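Local coordinates for protein probable transcriptional regulator WhiB7 (Mycobacterium tuberculosis, PDB 7KUG) that binds a [4Fe-4S] cluster and acts as a transcriptional regulator, probably redox-responsive, that raises expression of its own gene and several others, at residues A[42-46]-A[47-51]. The protein carries 2 engineered substitutions. Numbering follows the deposited sequence. Where two conformers were deposited one is given.
Sequences MCVSC and PIRRQ. Engineered in segment 42-46: Met42 (natural residue Leu). With SF4 (iron/sulfur cluster), chain E.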
HETATM    1  N   MSE A  42       2.224 -17.359  -6.739  1.00 20.85           N
HETATM    2  CA  MSE A  42       3.562 -16.816  -6.401  1.00 18.84           C
HETATM    3  C   MSE A  42       3.808 -16.971  -4.898  1.00 18.27           C
HETATM    4  O   MSE A  42       4.926 -17.316  -4.528  1.00 19.23           O
HETATM    5  CB  MSE A  42       3.673 -15.338  -6.780  1.00 20.05           C
HETATM    6  CG  MSE A  42       3.557 -15.084  -8.252  1.00 18.14           C
HETATM    7 SE   MSE A  42       5.143 -15.588  -9.241  0.90 18.86          SE
HETATM    8  CE  MSE A  42       6.262 -14.000  -8.927  1.00 22.65           C
ATOM      9  N   CYS A  43       2.805 -16.665  -4.062  1.00 19.53           N
ATOM     10  CA  CYS A  43       2.960 -16.625  -2.590  1.00 17.44           C
ATOM     11  C   CYS A  43       3.253 -18.021  -2.028  1.00 17.61           C
ATOM     12  O   CYS A  43       3.758 -18.111  -0.917  1.00 18.00           O
ATOM     13  CB  CYS A  43       1.703 -16.092  -1.912  1.00 17.66           C
ATOM     14  SG  CYS A  43       1.407 -14.316  -2.125  1.00 18.89           S
ATOM     15  N   VAL A  44       2.928 -19.095  -2.740  1.00 18.99           N
ATOM     16  CA  VAL A  44       2.882 -20.448  -2.106  1.00 19.83           C
ATOM     17  C   VAL A  44       4.239 -20.797  -1.482  1.00 20.47           C
ATOM     18  O   VAL A  44       4.231 -21.402  -0.399  1.00 23.23           O
ATOM     19  CB  VAL A  44       2.416 -21.519  -3.107  1.00 20.21           C
ATOM     20  CG1 VAL A  44       2.591 -22.927  -2.558  1.00 21.16           C
ATOM     21  CG2 VAL A  44       0.973 -21.284  -3.515  1.00 21.48           C
ATOM     22  N   SER A  45       5.354 -20.454  -2.130  1.00 19.35           N
ATOM     23  CA  SER A  45       6.727 -20.821  -1.694  1.00 21.64           C
ATOM     24  C   SER A  45       7.318 -19.760  -0.761  1.00 23.52           C
ATOM     25  O   SER A  45       8.481 -19.918  -0.349  1.00 23.66           O
ATOM     26  CB  SER A  45       7.638 -21.028  -2.868  1.00 22.29           C
ATOM     27  OG  SER A  45       7.968 -19.791  -3.480  1.00 26.50           O
ATOM     28  N   CYS A  46       6.582 -18.688  -0.471  1.00 21.18           N
ATOM     29  CA  CYS A  46       7.099 -17.588   0.381  1.00 20.63           C
ATOM     30  C   CYS A  46       7.488 -18.106   1.762  1.00 21.86           C
ATOM     31  O   CYS A  46       6.705 -18.762   2.439  1.00 20.53           O
ATOM     32  CB  CYS A  46       6.080 -16.474   0.539  1.00 19.92           C
ATOM     33  SG  CYS A  46       6.788 -15.111   1.484  1.00 20.01           S
ATOM     34  N   PRO A  47       8.712 -17.799   2.244  1.00 23.85           N
ATOM     35  CA  PRO A  47       9.142 -18.286   3.556  1.00 25.40           C
ATOM     36  C   PRO A  47       8.366 -17.692   4.747  1.00 28.97           C
ATOM     37  O   PRO A  47       8.389 -18.289   5.825  1.00 27.13           O
ATOM     38  CB  PRO A  47      10.630 -17.903   3.608  1.00 25.85           C
ATOM     39  CG  PRO A  47      10.777 -16.753   2.638  1.00 28.11           C
ATOM     40  CD  PRO A  47       9.739 -17.005   1.561  1.00 23.40           C
ATOM     41  N   ILE A  48       7.680 -16.564   4.552  1.00 24.22           N
ATOM     42  CA  ILE A  48       6.862 -15.899   5.617  1.00 23.85           C
ATOM     43  C   ILE A  48       5.368 -15.916   5.255  1.00 23.59           C
ATOM     44  O   ILE A  48       4.606 -15.095   5.812  1.00 21.86           O
ATOM     45  CB  ILE A  48       7.369 -14.472   5.896  1.00 23.91           C
ATOM     46  CG1 ILE A  48       7.160 -13.527   4.708  1.00 24.46           C
ATOM     47  CG2 ILE A  48       8.818 -14.495   6.338  1.00 26.24           C
ATOM     48  CD1 ILE A  48       7.434 -12.077   5.029  1.00 27.38           C
ATOM     49  N   ARG A  49       4.926 -16.833   4.393  1.00 23.75           N
ATOM     50  CA  ARG A  49       3.540 -16.825   3.856  1.00 20.57           C
ATOM     51  C   ARG A  49       2.516 -16.779   5.001  1.00 21.62           C
ATOM     52  O   ARG A  49       1.617 -15.948   4.982  1.00 21.00           O
ATOM     53  CB  ARG A  49       3.303 -18.042   2.959  1.00 20.29           C
ATOM     54  CG  ARG A  49       1.996 -17.962   2.189  1.00 21.03           C
ATOM     55  CD  ARG A  49       1.702 -19.264   1.486  1.00 24.31           C
ATOM     56  NE  ARG A  49       1.124 -20.221   2.415  1.00 24.21           N
ATOM     57  CZ  ARG A  49       1.227 -21.541   2.304  1.00 38.06           C
ATOM     58  NH1 ARG A  49       0.626 -22.319   3.191  1.00 43.21           N
ATOM     59  NH2 ARG A  49       1.941 -22.082   1.327  1.00 36.57           N
ATOM     60  N   ARG A  50       2.629 -17.659   5.999  1.00 21.94           N
ATOM     61  CA  ARG A  50       1.591 -17.739   7.057  1.00 23.65           C
ATOM     62  C   ARG A  50       1.635 -16.492   7.943  1.00 23.18           C
ATOM     63  O   ARG A  50       0.564 -16.093   8.423  1.00 25.36           O
ATOM     64  CB  ARG A  50       1.785 -19.005   7.885  1.00 26.03           C
ATOM     65  CG  ARG A  50       1.458 -20.262   7.103  1.00 30.44           C
ATOM     66  CD  ARG A  50       1.144 -21.398   8.047  1.00 37.40           C
ATOM     67  NE  ARG A  50       0.582 -22.498   7.296  1.00 36.30           N
ATOM     68  CZ  ARG A  50       1.295 -23.461   6.757  1.00 34.50           C
ATOM     69  NH1 ARG A  50       2.609 -23.474   6.919  1.00 38.74           N
ATOM     70  NH2 ARG A  50       0.689 -24.412   6.068  1.00 36.29           N
ATOM     71  N   GLN A  51       2.827 -15.930   8.150  1.00 24.35           N
ATOM     72  CA  GLN A  51       3.017 -14.680   8.933  0.60 25.59           C
ATOM     73  C   GLN A  51       2.380 -13.509   8.167  1.00 25.66           C
ATOM     74  O   GLN A  51       1.684 -12.702   8.809  1.00 23.84           O
ATOM     75  CB  GLN A  51       4.503 -14.520   9.249  0.60 28.54           C
ATOM     76  CG  GLN A  51       5.062 -15.694  10.052  0.60 32.00           C
ATOM     77  CD  GLN A  51       5.861 -16.678   9.227  0.60 36.21           C
ATOM     78  OE1 GLN A  51       5.363 -17.301   8.286  0.60 26.45           O
ATOM     79  NE2 GLN A  51       7.123 -16.840   9.594  0.60 38.58           N
TER
HETATM   80 FE1  SF4 E 101       5.195 -13.581   0.809  1.00 20.61          FE
HETATM   81 FE2  SF4 E 101       4.745 -11.268  -0.525  1.00 19.60          FE
HETATM   82 FE3  SF4 E 101       3.198 -11.968   1.636  1.00 19.45          FE
HETATM   83 FE4  SF4 E 101       2.967 -13.336  -0.745  1.00 18.34          FE
HETATM   84  S1  SF4 E 101       2.595 -11.183  -0.315  1.00 18.76           S
HETATM   85  S2  SF4 E 101       3.110 -14.153   1.275  1.00 17.56           S
HETATM   86  S3  SF4 E 101       5.043 -13.314  -1.394  1.00 17.34           S
HETATM   87  S4  SF4 E 101       5.308 -11.529   1.579  1.00 20.51           S
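Arg49 reaches back over the turn to Val44, its NH2 donating to Val44 O at 2.9 Å. The bond meets a lone pair of the oxygen in the carbonyl plane, although it is bent at the hydrogen (139°) and Val44 O lies slightly tilted from the guanidinium plane. Arg49 CG stands anti to the backbone N, and a bend at chi3 (81°) then turns the guanidinium toward that oxygen. Nearer the cluster, Ile48 N donates to Cys46 SG at 3.5 Å, fairly straight at 157°; such a bond would be expected to draw some charge off the sulfur. Arg49 N donates to Cys46 O at 3.3 Å, approaching from above the carbonyl plane. Two type I turns, Cys43 to Cys46 and Cys46 to Arg49, link helix 33-43 to helix 49-59. They carry the Cys-X-X-Cys part of the WhiB cluster site: Cys43 SG holds one iron and Cys46 SG another, each at 2.3 Å, while Cys20 and Cys52, also in the cluster pocket, are probably the other two ligands. Arg49 lays its aliphatic stem along this loop, CD 3.4 Å from Cys43 O, and its CA lies 3.7 Å from the cluster sulfide S2. Ile48 CG1 packs 3.6 Å from Cys46 SG. Farther out, the Val44 and Arg49 side chains lie side by side, CG1 4.0 Å from NH2, Trp28 touches Cys43, and Pro19 touches Cys46.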